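Local coordinates for protein BsaWI endonuclease (Geobacillus stearothermophilus, PDB 4ZSF) that binds DNA and probably cuts it as a metal-dependent restriction endonuclease of the PD-(D/E)XK nuclease superfamily, at residues R109-L112 with M118-E121; D145-V150 with E156-C161; K13-T18 with G23-S28; D197-P202 with A206-G211; S39-F44 with A50-A55. All blocks are in the same frame, centred on the assembly; numbering follows the deposited sequence. Where two conformers were deposited one is given.

Interaction 1: residues R109-L112 with M118-E121; sequences RILL and MMIE
M119 reaches off helix 113-121 to meet L111 and R109, two residues that sit on the same side of strand 108-112. Its sulfur lies at the end of the L111 side chain, tip to tip, with SD 3.8 Å from CD2 of L111 and about as far from CD1, so the thioether is seated against both methyls of the isopropyl fork. The terminal methyl turns off toward the arginine: M119 CE stands 3.5 Å from NH2 of R109. That turn comes from the last torsion of the methionine, bent to 73° after an extended run from CB to SD, and it swings CE out of line with the rest of the chain. The contact is thin, with 116 Å² buried in all, and apolar apart from the arginine tip.

Behind this first shell, R109 is held by its charge. The chain is stretched out from CG to NE, and NE forms a salt bridge with OE2 of E156 on strand 155-165, which fixes the guanidinium beside the methionine methyl. L111 is steadied from its backbone, bonded to Y147, and its side chain also leans on T149. M119 packs further on E124 and I125. Strand 108-112 is the outermost strand of the sheet within this chain, beside strand 146-152; helix 70-103 touches I110 and L112, and helix 113-121 folds back over the L111 side, itself packed through I120 on helix 129-140.

Interaction 2: residues D145-V150 with E156-C161; sequences DLYITV and EYVFGC
T149 and E156 meet in the shortest contact across the beta hairpin of antiparallel strands 146-152 and 155-165 in this PD-(D/E)XK nuclease's mixed sheet: the threonine hydroxyl OG1 donates to OE2 of E156 at 2.6 Å, using the carboxylate lone pair that faces away from the other oxygen. The glutamate gets there by a fully extended chain, CG trans to the backbone N (chi1 -178°). Around it the packing is close. T149 lies with V158 and, farther along, Y147 with C161 on one face, where the cysteine sulfur stands obliquely beside the tyrosine ring, SG 3.9 Å from CE1.

On the other face F159 folds back over the neighbouring strand. CG2 of I148 sits over its ring, 4.0 Å from the centroid, while T149 O and V150 N lie at the ring edge. This is where the pairing slips: F159 and G160 both face I148 in a classic beta bulge. I148 O takes F159 N at 3.0 Å and only weakly G160 N, and a side chain at G160 would run into I148 CG2. Beyond the bulge V150 and Y157 exchange two backbone bonds of 2.9 Å. The looser end is there too: the Y157 ring leads away from V150, partly exposed, toward W256.

E156 OE2 also forms a salt bridge with R109 NE, so one buried oxygen serves two donors. A glutamine in its place would probably leave R109 without its counter-charge and, with its amide N toward T149, that hydroxyl without its acceptor. The chemistry suggests a charge kept ionised by its arginine, tying three adjacent strands together.

Interaction 3: residues K13-T18 with G23-S28; sequences KIFEET and GDERVS. With nucleotides of chain B.
A helical hairpin brings F15 and T18 of helix 3-22 against E25 and S28 at the start of helix 25-43, with a tight turn at G23 between. G23 leaves the first helix with positive phi, and D24 is the N-cap of the second: its OD1 accepts from V27 N at 2.9 Å, from above the carboxylate plane.

S28 OG packs against the T18 methyl CG2 at 3.4 Å, yet both buried hydroxyls are satisfied within their own helices: T18 OG1 donates to I14 O and S28 OG to D24 O, both at 2.8 Å, and each of these carbonyls also takes the backbone N-H one turn on. F15 slants across, its CE1 3.8 Å from CB of S28 and its CZ near CG of E25, with the carbonyl O of E25 at the ring edge. R63 lies against the F15 ring in a cation-pi contact and also bridges to the E25 carboxylate.

R26 points the other way, to DNA. Its extended chain brings NE to OP2 of DC11 of chain B at 3.0 Å (159° at the hydrogen), and NH2 donates to the same oxygen at 3.3 Å. NH1 comes within 3.2 Å of N7 of DG12 of chain B. A leucine here would probably leave that phosphate oxygen without two donors and the guanine edge without a polar neighbour. One side of the helix start packs and the other grips the DNA backbone and comes close to a base: a capped helical hairpin with a DNA-contacting arginine in its first turn.

Interaction 4: residues D197-P202 with A206-G211; sequences DFLKMP and AMVNGG
L199 and V208 face each other across the turn that leads into helix 202-209. Following the leucine outward, CB leaves the backbone without meeting the helix. CG then turns to the backbone N side (chi1 -69°), which carries the fork nearer to the helix, and of its two methyls CD2 makes the approach, 4.4 Å from CG2 of V208. That is a light touch; the leucine also packs on F204, W227, V225 and I235. V208 shares I235 with it and also meets M223, so both side chains dip into one apolar layer against strands 222-226 and 235-238.

The firmer link is in the backbone. A206 N donates to P202 O at 3.0 Å, with 154° at the hydrogen, and CB of A206 lies 3.5 Å from that oxygen. P202 opens the helix after M201 at the N-cap; its CB points away from 206-211, and its carbonyl serves this first-turn bond. At the other end G210 leaves the helix with positive phi and returns its N to A206 O at 2.7 Å. What results is a short two-turn helix with proline in its first turn and glycine at its C-terminal exit, laid by its apolar side on the sheet.

Interaction 5: residues S39-F44 with A50-A55; sequences SAMREF and AEIWKA
Apolar contact carries nearly everything between I52 and the end of helix 25-43. I52 spreads its two branches over neighbouring residues: CG2 lies 3.5 Å from CB of A40, and CD1, at the end of the longer branch, lies 3.8 Å from CG of M41. The split follows from the first torsion (chi1 -64°), which turns CG2 away from the backbone N and sets CG1 beside it, with CD1 extended beyond. A40 has only a methyl to offer, which is consistent with the close approach here, the CA atoms of A40 and I52 being 7.0 Å apart. M41 crosses the isoleucine at a slant.

Contacts with backbone oxygens come second. CD1 of I52 also lies 3.7 Å from A40 O and 4.2 Å from F44 O. A40 O also takes F44 N at 2.7 Å, a bond at the C-terminal end of the helix, where F44 leaves helical geometry.

Further out, A40 packs on C7 and F44 on F3 of helix 3-22, while I52 touches M37. The second subunit covers another side: its M94 receives M41, and its W83 meets W53 ring to ring, planes at about 55°. This is plain helix-helix packing within the bundle of the first three helices, which also meets the partner subunit.

In the fold
From the N terminus, interaction 3 closes the first turn, between helices 3-22 and 25-43. Interaction 5 closes the next, between helices 25-43 and 49-65; the two share helix 25-43, with centres about 19 Å apart. Long helix 70-103 then leads to the sheet. There interaction 1 folds helix 113-121 back on strand 108-112, and interaction 2 closes the hairpin of strands 146-152 and 155-165. These two touch, through the neighbouring strands 108-112 and 146-152. Interaction 4 comes last, setting helix 202-209 on the far strands of the sheet. All five follow in series, none nested or crossed: two hold the N-terminal helices, three the sheet-bearing part.

Interaction 1: residues R109-L112 with M118-E121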
# COMPACT_ATOMS: atom_id res chain seq x y z
N ARG A 109 -7.28 -31.00 -1.13
CA ARG A 109 -6.26 -30.25 -1.87
C ARG A 109 -6.40 -28.77 -1.59
O ARG A 109 -7.48 -28.28 -1.27
CB ARG A 109 -6.35 -30.50 -3.38
CG ARG A 109 -7.70 -30.16 -3.95
CD ARG A 109 -7.58 -30.34 -5.52
NE ARG A 109 -8.87 -30.20 -6.17
CZ ARG A 109 -9.05 -30.33 -7.49
NH1 ARG A 109 -8.02 -30.65 -8.28
NH2 ARG A 109 -10.25 -30.20 -8.03
N ILE A 110 -5.26 -28.11 -1.75
CA ILE A 110 -5.12 -26.69 -1.64
C ILE A 110 -5.30 -26.08 -3.02
O ILE A 110 -4.76 -26.58 -4.04
CB ILE A 110 -3.71 -26.30 -1.07
CG1 ILE A 110 -3.62 -26.75 0.40
CG2 ILE A 110 -3.45 -24.84 -1.26
CD1 ILE A 110 -2.17 -26.65 0.95
N LEU A 111 -6.04 -24.99 -3.02
CA LEU A 111 -6.29 -24.20 -4.22
C LEU A 111 -5.74 -22.79 -4.08
O LEU A 111 -5.93 -22.15 -3.01
CB LEU A 111 -7.79 -24.06 -4.47
CG LEU A 111 -8.63 -25.32 -4.46
CD1 LEU A 111 -10.08 -24.85 -4.57
CD2 LEU A 111 -8.21 -26.22 -5.62
N LEU A 112 -5.15 -22.26 -5.15
CA LEU A 112 -4.90 -20.79 -5.17
C LEU A 112 -6.21 -20.04 -5.24
O LEU A 112 -7.23 -20.58 -5.66
CB LEU A 112 -4.03 -20.36 -6.37
CG LEU A 112 -2.72 -21.14 -6.46
CD1 LEU A 112 -2.10 -20.97 -7.89
CD2 LEU A 112 -1.74 -20.56 -5.40
N MET A 118 -11.98 -19.82 -10.63
CA MET A 118 -12.33 -20.61 -11.83
C MET A 118 -13.28 -21.79 -11.51
O MET A 118 -14.23 -22.09 -12.25
CB MET A 118 -11.06 -21.14 -12.51
N MET A 119 -13.05 -22.47 -10.39
CA MET A 119 -13.88 -23.60 -10.07
C MET A 119 -15.32 -23.17 -9.70
O MET A 119 -16.31 -23.84 -10.07
CB MET A 119 -13.23 -24.41 -8.92
CG MET A 119 -12.07 -25.19 -9.42
SD MET A 119 -11.07 -25.94 -8.11
CE MET A 119 -12.16 -27.24 -7.60
N ILE A 120 -15.43 -22.04 -8.99
CA ILE A 120 -16.75 -21.50 -8.68
C ILE A 120 -17.47 -21.09 -9.97
O ILE A 120 -18.65 -21.46 -10.18
CB ILE A 120 -16.67 -20.31 -7.74
CG1 ILE A 120 -16.33 -20.81 -6.32
CG2 ILE A 120 -18.01 -19.60 -7.69
CD1 ILE A 120 -16.14 -19.69 -5.33
N GLU A 121 -16.77 -20.36 -10.83
CA GLU A 121 -17.31 -20.03 -12.14
C GLU A 121 -17.71 -21.28 -12.95
O GLU A 121 -18.73 -21.29 -13.63
CB GLU A 121 -16.30 -19.16 -12.91
CG GLU A 121 -16.14 -17.77 -12.26
CD GLU A 121 -15.20 -16.82 -13.02
OE1 GLU A 121 -14.59 -17.21 -14.05
OE2 GLU A 121 -15.07 -15.65 -12.56

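Interaction 2: residues D145-V150 with E156-C161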
# COMPACT_ATOMS: atom_id res chain seq x y z
N ASP A 145 -4.98 -16.16 0.62
CA ASP A 145 -4.00 -16.52 -0.40
C ASP A 145 -4.32 -17.90 -0.98
O ASP A 145 -4.20 -18.15 -2.18
CB ASP A 145 -2.62 -16.50 0.26
CG ASP A 145 -2.28 -15.11 0.79
OD1 ASP A 145 -2.42 -14.13 -0.01
OD2 ASP A 145 -1.96 -14.96 1.99
N LEU A 146 -4.80 -18.78 -0.11
CA LEU A 146 -5.05 -20.16 -0.47
C LEU A 146 -6.37 -20.62 0.14
O LEU A 146 -6.80 -20.09 1.16
CB LEU A 146 -3.94 -21.04 0.06
CG LEU A 146 -2.52 -20.74 -0.45
CD1 LEU A 146 -1.45 -21.61 0.32
CD2 LEU A 146 -2.55 -21.11 -1.92
N TYR A 147 -6.97 -21.64 -0.45
CA TYR A 147 -8.16 -22.28 0.12
C TYR A 147 -7.92 -23.79 0.18
O TYR A 147 -7.08 -24.32 -0.58
CB TYR A 147 -9.40 -21.98 -0.71
CG TYR A 147 -9.80 -20.53 -0.63
CD1 TYR A 147 -10.65 -20.09 0.37
CD2 TYR A 147 -9.25 -19.59 -1.52
CE1 TYR A 147 -11.03 -18.73 0.44
CE2 TYR A 147 -9.60 -18.22 -1.45
CZ TYR A 147 -10.49 -17.81 -0.45
OH TYR A 147 -10.91 -16.48 -0.38
N ILE A 148 -8.65 -24.49 1.04
CA ILE A 148 -8.44 -25.95 1.07
C ILE A 148 -9.80 -26.64 0.96
O ILE A 148 -10.80 -26.19 1.57
CB ILE A 148 -7.63 -26.39 2.31
CG1 ILE A 148 -7.36 -27.92 2.30
CG2 ILE A 148 -8.28 -25.92 3.66
CD1 ILE A 148 -6.26 -28.35 3.37
N THR A 149 -9.83 -27.75 0.23
CA THR A 149 -11.07 -28.47 0.01
C THR A 149 -10.99 -29.90 0.44
O THR A 149 -9.87 -30.46 0.60
CB THR A 149 -11.46 -28.51 -1.48
OG1 THR A 149 -10.52 -29.32 -2.19
CG2 THR A 149 -11.50 -27.12 -2.12
N VAL A 150 -12.17 -30.51 0.59
CA VAL A 150 -12.24 -31.95 0.93
C VAL A 150 -13.31 -32.57 0.04
O VAL A 150 -14.31 -31.91 -0.28
CB VAL A 150 -12.59 -32.18 2.41
CG1 VAL A 150 -14.00 -31.57 2.74
CG2 VAL A 150 -12.56 -33.66 2.71
N GLU A 156 -16.83 -31.71 -4.02
CA GLU A 156 -15.69 -31.06 -3.42
C GLU A 156 -16.17 -29.83 -2.67
O GLU A 156 -16.89 -28.97 -3.23
CB GLU A 156 -14.66 -30.69 -4.53
CG GLU A 156 -13.37 -30.02 -4.01
CD GLU A 156 -12.28 -29.91 -5.08
OE1 GLU A 156 -12.56 -30.20 -6.30
OE2 GLU A 156 -11.13 -29.56 -4.70
N TYR A 157 -15.76 -29.73 -1.41
CA TYR A 157 -16.21 -28.66 -0.52
C TYR A 157 -15.05 -27.81 -0.08
O TYR A 157 -14.10 -28.37 0.43
CB TYR A 157 -16.85 -29.23 0.72
CG TYR A 157 -18.09 -30.02 0.41
CD1 TYR A 157 -19.33 -29.38 0.33
CD2 TYR A 157 -18.03 -31.41 0.14
CE1 TYR A 157 -20.51 -30.13 0.04
CE2 TYR A 157 -19.19 -32.14 -0.15
CZ TYR A 157 -20.40 -31.50 -0.21
OH TYR A 157 -21.52 -32.25 -0.49
N VAL A 158 -15.15 -26.48 -0.19
CA VAL A 158 -14.17 -25.62 0.49
C VAL A 158 -14.46 -25.65 2.00
O VAL A 158 -15.57 -25.33 2.42
CB VAL A 158 -14.22 -24.17 -0.02
CG1 VAL A 158 -13.30 -23.26 0.83
CG2 VAL A 158 -13.83 -24.16 -1.46
N PHE A 159 -13.47 -25.99 2.84
CA PHE A 159 -13.74 -25.96 4.29
C PHE A 159 -12.74 -25.03 5.01
O PHE A 159 -12.91 -24.79 6.22
CB PHE A 159 -13.66 -27.37 4.90
CG PHE A 159 -12.23 -27.99 4.94
CD1 PHE A 159 -11.73 -28.73 3.86
CD2 PHE A 159 -11.40 -27.82 6.08
CE1 PHE A 159 -10.40 -29.30 3.90
CE2 PHE A 159 -10.17 -28.40 6.15
CZ PHE A 159 -9.64 -29.09 5.10
N GLY A 160 -11.69 -24.56 4.33
CA GLY A 160 -10.72 -23.75 5.06
C GLY A 160 -10.16 -22.61 4.22
O GLY A 160 -10.14 -22.70 2.97
N CYS A 161 -9.79 -21.52 4.92
CA CYS A 161 -9.23 -20.29 4.34
C CYS A 161 -7.83 -20.13 4.94
O CYS A 161 -7.63 -20.28 6.16
CB CYS A 161 -10.10 -19.10 4.76
SG CYS A 161 -11.81 -19.21 4.20

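Interaction 3: residues K13-T18 with G23-S28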
# COMPACT_ATOMS: atom_id res chain seq x y z
N LYS A 13 23.34 21.94 0.33
CA LYS A 13 23.63 23.12 1.16
C LYS A 13 22.58 23.37 2.22
O LYS A 13 22.90 23.62 3.39
CB LYS A 13 23.75 24.38 0.29
CG LYS A 13 24.03 25.66 1.12
CD LYS A 13 24.29 26.85 0.18
CE LYS A 13 24.97 28.02 0.92
N ILE A 14 21.31 23.34 1.82
CA ILE A 14 20.24 23.65 2.74
C ILE A 14 20.15 22.52 3.77
O ILE A 14 19.94 22.80 4.96
CB ILE A 14 18.87 23.84 2.03
CG1 ILE A 14 18.93 25.08 1.07
CG2 ILE A 14 17.69 23.96 3.07
CD1 ILE A 14 17.70 25.21 0.19
N PHE A 15 20.34 21.28 3.34
CA PHE A 15 20.26 20.20 4.35
C PHE A 15 21.33 20.40 5.43
O PHE A 15 21.03 20.36 6.65
CB PHE A 15 20.47 18.81 3.73
CG PHE A 15 20.55 17.75 4.79
CD1 PHE A 15 19.38 17.28 5.36
CD2 PHE A 15 21.78 17.32 5.27
CE1 PHE A 15 19.43 16.34 6.38
CE2 PHE A 15 21.85 16.41 6.29
CZ PHE A 15 20.67 15.93 6.88
N GLU A 16 22.57 20.59 4.98
CA GLU A 16 23.70 20.66 5.90
C GLU A 16 23.53 21.83 6.85
O GLU A 16 23.76 21.68 8.05
CB GLU A 16 25.04 20.80 5.17
CG GLU A 16 26.22 21.17 6.10
CD GLU A 16 27.57 21.12 5.40
OE1 GLU A 16 27.70 20.36 4.41
OE2 GLU A 16 28.51 21.83 5.86
N GLU A 17 23.15 22.98 6.31
CA GLU A 17 22.98 24.20 7.15
C GLU A 17 21.88 24.00 8.16
O GLU A 17 22.03 24.37 9.32
CB GLU A 17 22.64 25.42 6.32
CG GLU A 17 23.88 25.85 5.55
CD GLU A 17 23.62 27.01 4.62
OE1 GLU A 17 22.49 27.54 4.65
OE2 GLU A 17 24.57 27.37 3.87
N THR A 18 20.78 23.39 7.72
CA THR A 18 19.64 23.26 8.60
C THR A 18 19.97 22.20 9.63
O THR A 18 19.67 22.35 10.80
CB THR A 18 18.38 22.86 7.84
OG1 THR A 18 18.12 23.83 6.81
CG2 THR A 18 17.17 22.81 8.79
N GLY A 23 19.53 20.26 14.24
CA GLY A 23 19.88 18.93 14.76
C GLY A 23 18.81 17.88 14.62
O GLY A 23 18.77 16.91 15.38
N ASP A 24 17.91 18.03 13.62
CA ASP A 24 16.87 17.05 13.38
C ASP A 24 16.91 16.71 11.85
O ASP A 24 16.57 17.52 11.02
CB ASP A 24 15.49 17.64 13.80
CG ASP A 24 14.32 16.63 13.65
OD1 ASP A 24 14.16 15.98 12.58
OD2 ASP A 24 13.54 16.50 14.61
N GLU A 25 17.36 15.50 11.51
CA GLU A 25 17.52 15.13 10.11
C GLU A 25 16.22 15.14 9.32
O GLU A 25 16.19 15.53 8.15
CB GLU A 25 18.18 13.73 10.02
CG GLU A 25 18.35 13.26 8.57
CD GLU A 25 19.08 11.95 8.39
OE1 GLU A 25 19.39 11.33 9.42
OE2 GLU A 25 19.37 11.57 7.21
N ARG A 26 15.13 14.60 9.92
CA ARG A 26 13.85 14.56 9.19
C ARG A 26 13.29 15.95 8.91
O ARG A 26 12.81 16.25 7.80
CB ARG A 26 12.83 13.70 9.99
CG ARG A 26 13.21 12.22 9.88
CD ARG A 26 12.41 11.43 10.91
NE ARG A 26 12.69 10.00 10.74
CZ ARG A 26 12.23 9.10 11.59
NH1 ARG A 26 11.44 9.51 12.60
NH2 ARG A 26 12.46 7.80 11.35
N VAL A 27 13.42 16.86 9.88
CA VAL A 27 12.96 18.26 9.63
C VAL A 27 13.87 18.88 8.56
O VAL A 27 13.39 19.64 7.67
CB VAL A 27 13.04 19.07 10.96
CG1 VAL A 27 12.95 20.56 10.70
CG2 VAL A 27 11.94 18.61 11.91
N SER A 28 15.19 18.64 8.67
CA SER A 28 16.13 19.28 7.78
C SER A 28 15.98 18.78 6.36
O SER A 28 16.09 19.56 5.42
CB SER A 28 17.61 19.05 8.23
OG SER A 28 17.82 19.54 9.56
P DC B 11 13.35 8.83 7.30
OP1 DC B 11 13.94 9.77 6.29
OP2 DC B 11 14.03 8.50 8.58
O5' DC B 11 11.90 9.33 7.66
C5' DC B 11 10.97 9.62 6.58
C4' DC B 11 9.56 9.84 7.12
O4' DC B 11 9.07 8.61 7.71
C3' DC B 11 9.41 10.90 8.21
O3' DC B 11 8.37 11.80 7.78
C2' DC B 11 9.00 10.13 9.49
C1' DC B 11 8.28 8.93 8.85
N1 DC B 11 8.27 7.66 9.63
C2 DC B 11 7.06 6.97 9.78
O2 DC B 11 6.01 7.52 9.38
N3 DC B 11 7.07 5.76 10.41
C4 DC B 11 8.20 5.21 10.80
N4 DC B 11 8.13 3.97 11.38
C5 DC B 11 9.46 5.89 10.65
C6 DC B 11 9.44 7.08 10.02
P DG B 12 8.26 13.24 8.38
OP1 DG B 12 7.40 13.99 7.42
OP2 DG B 12 9.57 13.73 8.81
O5' DG B 12 7.42 13.06 9.72
C5' DG B 12 6.01 12.99 9.64
C4' DG B 12 5.44 12.49 10.96
O4' DG B 12 5.91 11.16 11.21
C3' DG B 12 5.81 13.30 12.17
O3' DG B 12 4.65 13.96 12.53
C2' DG B 12 6.23 12.25 13.23
C1' DG B 12 5.81 10.94 12.59
N9 DG B 12 6.66 9.77 12.91
C8 DG B 12 8.04 9.71 12.95
N7 DG B 12 8.50 8.51 13.24
C5 DG B 12 7.34 7.74 13.38
C6 DG B 12 7.20 6.40 13.75
O6 DG B 12 8.07 5.61 13.97
N1 DG B 12 5.85 6.02 13.81
C2 DG B 12 4.80 6.85 13.57
N2 DG B 12 3.56 6.32 13.70
N3 DG B 12 4.92 8.12 13.25
C4 DG B 12 6.22 8.50 13.18

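Interaction 4: residues D197-P202 with A206-G211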
# COMPACT_ATOMS: atom_id res chain seq x y z
N ASP A 197 10.08 -14.38 13.79
CA ASP A 197 10.78 -13.36 14.60
C ASP A 197 9.82 -12.38 15.28
O ASP A 197 10.12 -11.84 16.36
CB ASP A 197 11.77 -12.56 13.74
CG ASP A 197 13.15 -13.21 13.66
OD1 ASP A 197 13.39 -14.27 14.30
OD2 ASP A 197 14.02 -12.65 12.96
N PHE A 198 8.68 -12.14 14.65
CA PHE A 198 7.74 -11.18 15.19
C PHE A 198 7.12 -11.76 16.46
O PHE A 198 6.66 -10.99 17.32
CB PHE A 198 6.66 -10.81 14.17
N LEU A 199 7.12 -13.09 16.59
CA LEU A 199 6.47 -13.73 17.75
C LEU A 199 7.37 -13.65 19.00
O LEU A 199 6.95 -14.01 20.11
CB LEU A 199 6.05 -15.18 17.45
CG LEU A 199 4.89 -15.30 16.42
CD1 LEU A 199 4.59 -16.77 16.02
CD2 LEU A 199 3.58 -14.65 16.82
N LYS A 200 8.58 -13.14 18.82
CA LYS A 200 9.40 -12.68 19.93
C LYS A 200 8.56 -11.73 20.79
O LYS A 200 8.52 -11.86 22.01
CB LYS A 200 10.67 -11.98 19.45
N MET A 201 7.87 -10.78 20.16
CA MET A 201 7.02 -9.90 20.93
C MET A 201 5.77 -10.65 21.46
O MET A 201 5.04 -11.31 20.69
CB MET A 201 6.62 -8.67 20.08
N PRO A 202 5.54 -10.59 22.79
CA PRO A 202 4.33 -11.13 23.43
C PRO A 202 3.04 -10.66 22.74
O PRO A 202 2.04 -11.39 22.70
CB PRO A 202 4.40 -10.56 24.85
CG PRO A 202 5.86 -10.42 25.09
CD PRO A 202 6.46 -10.01 23.78
N ALA A 206 -0.13 -13.04 21.49
CA ALA A 206 -1.47 -12.72 21.97
C ALA A 206 -2.45 -12.53 20.80
O ALA A 206 -3.61 -12.96 20.89
CB ALA A 206 -1.43 -11.45 22.86
N MET A 207 -1.97 -11.92 19.72
CA MET A 207 -2.80 -11.75 18.52
C MET A 207 -3.25 -13.07 17.96
O MET A 207 -4.35 -13.14 17.38
CB MET A 207 -2.05 -11.01 17.41
CG MET A 207 -1.84 -9.56 17.69
SD MET A 207 -1.43 -8.59 16.23
CE MET A 207 -3.08 -8.24 15.62
N VAL A 208 -2.42 -14.12 18.09
CA VAL A 208 -2.80 -15.42 17.53
C VAL A 208 -3.67 -16.14 18.56
O VAL A 208 -4.75 -16.63 18.23
CB VAL A 208 -1.56 -16.30 17.17
CG1 VAL A 208 -1.94 -17.75 16.78
CG2 VAL A 208 -0.70 -15.58 16.09
N ASN A 209 -3.18 -16.22 19.79
CA ASN A 209 -3.79 -17.11 20.78
C ASN A 209 -4.89 -16.47 21.59
O ASN A 209 -5.68 -17.19 22.24
CB ASN A 209 -2.73 -17.65 21.77
CG ASN A 209 -1.81 -18.66 21.12
OD1 ASN A 209 -2.21 -19.40 20.18
ND2 ASN A 209 -0.56 -18.73 21.62
N GLY A 210 -4.92 -15.14 21.64
CA GLY A 210 -5.94 -14.47 22.43
C GLY A 210 -5.62 -14.54 23.91
O GLY A 210 -4.48 -14.83 24.30
N GLY A 211 -6.62 -14.24 24.74
CA GLY A 211 -6.48 -14.31 26.19
C GLY A 211 -5.86 -13.11 26.87
O GLY A 211 -5.33 -13.23 27.99

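Interaction 5: residues S39-F44 with A50-A55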
# COMPACT_ATOMS: atom_id res chain seq x y z
N SER A 39 13.28 27.21 -4.83
CA SER A 39 14.43 27.98 -5.33
C SER A 39 14.72 27.69 -6.78
O SER A 39 14.97 28.60 -7.60
CB SER A 39 15.67 27.68 -4.48
OG SER A 39 16.66 28.67 -4.70
N ALA A 40 14.66 26.41 -7.12
CA ALA A 40 14.95 25.96 -8.49
C ALA A 40 13.85 26.37 -9.42
O ALA A 40 14.14 26.68 -10.60
CB ALA A 40 15.12 24.42 -8.54
N MET A 41 12.59 26.30 -8.96
CA MET A 41 11.52 26.78 -9.85
C MET A 41 11.70 28.27 -10.12
O MET A 41 11.36 28.75 -11.19
CB MET A 41 10.16 26.50 -9.26
CG MET A 41 9.76 25.02 -9.41
SD MET A 41 8.07 24.67 -8.86
CE MET A 41 8.19 25.09 -7.16
N ARG A 42 12.19 29.02 -9.15
CA ARG A 42 12.56 30.41 -9.46
C ARG A 42 13.78 30.58 -10.34
O ARG A 42 13.79 31.43 -11.22
CB ARG A 42 12.76 31.20 -8.15
CG ARG A 42 11.43 31.27 -7.35
CD ARG A 42 11.64 31.88 -5.96
NE ARG A 42 10.38 32.12 -5.24
CZ ARG A 42 10.25 32.21 -3.92
NH1 ARG A 42 11.31 32.12 -3.12
NH2 ARG A 42 9.06 32.46 -3.40
N GLU A 43 14.87 29.88 -10.06
CA GLU A 43 16.07 30.05 -10.87
C GLU A 43 15.90 29.50 -12.28
O GLU A 43 16.64 29.92 -13.22
CB GLU A 43 17.26 29.36 -10.21
CG GLU A 43 17.62 29.95 -8.86
CD GLU A 43 18.16 31.36 -8.96
OE1 GLU A 43 18.75 31.71 -10.00
OE2 GLU A 43 17.97 32.12 -7.99
N PHE A 44 14.98 28.55 -12.43
CA PHE A 44 14.76 27.88 -13.73
C PHE A 44 13.27 27.80 -14.11
O PHE A 44 12.67 26.73 -14.18
CB PHE A 44 15.38 26.47 -13.72
CG PHE A 44 16.84 26.48 -13.46
CD1 PHE A 44 17.75 26.54 -14.52
CD2 PHE A 44 17.34 26.49 -12.14
CE1 PHE A 44 19.12 26.58 -14.29
CE2 PHE A 44 18.71 26.52 -11.90
CZ PHE A 44 19.60 26.56 -12.99
N ALA A 50 8.01 19.01 -12.69
CA ALA A 50 8.23 17.58 -12.46
C ALA A 50 9.70 17.20 -12.65
O ALA A 50 10.19 16.30 -11.96
CB ALA A 50 7.35 16.73 -13.37
N GLU A 51 10.40 17.87 -13.56
CA GLU A 51 11.81 17.55 -13.78
C GLU A 51 12.67 18.04 -12.62
O GLU A 51 13.67 17.42 -12.23
CB GLU A 51 12.28 18.18 -15.10
CG GLU A 51 11.66 17.50 -16.28
CD GLU A 51 12.12 16.06 -16.41
OE1 GLU A 51 13.35 15.81 -16.31
OE2 GLU A 51 11.27 15.16 -16.59
N ILE A 52 12.35 19.23 -12.14
CA ILE A 52 13.00 19.73 -10.93
C ILE A 52 12.80 18.76 -9.73
O ILE A 52 13.76 18.44 -8.99
CB ILE A 52 12.45 21.13 -10.62
CG1 ILE A 52 12.87 22.04 -11.78
CG2 ILE A 52 13.07 21.64 -9.32
CD1 ILE A 52 12.49 23.48 -11.54
N TRP A 53 11.58 18.31 -9.54
CA TRP A 53 11.29 17.38 -8.45
C TRP A 53 12.15 16.12 -8.60
O TRP A 53 12.65 15.61 -7.63
CB TRP A 53 9.81 16.98 -8.48
CG TRP A 53 9.28 16.29 -7.22
CD1 TRP A 53 8.74 15.03 -7.13
CD2 TRP A 53 9.16 16.89 -5.93
NE1 TRP A 53 8.29 14.82 -5.84
CE2 TRP A 53 8.55 15.93 -5.08
CE3 TRP A 53 9.50 18.14 -5.40
CZ2 TRP A 53 8.25 16.20 -3.75
CZ3 TRP A 53 9.22 18.40 -4.07
CH2 TRP A 53 8.62 17.40 -3.24
N LYS A 54 12.30 15.64 -9.84
CA LYS A 54 13.20 14.48 -10.06
C LYS A 54 14.68 14.74 -9.71
O LYS A 54 15.37 13.85 -9.25
CB LYS A 54 13.11 14.02 -11.53
CG LYS A 54 11.82 13.35 -11.85
CD LYS A 54 11.88 12.92 -13.33
N ALA A 55 15.15 15.96 -9.91
CA ALA A 55 16.53 16.30 -9.55
C ALA A 55 16.68 16.38 -8.02
O ALA A 55 17.69 15.96 -7.45
CB ALA A 55 16.90 17.64 -10.22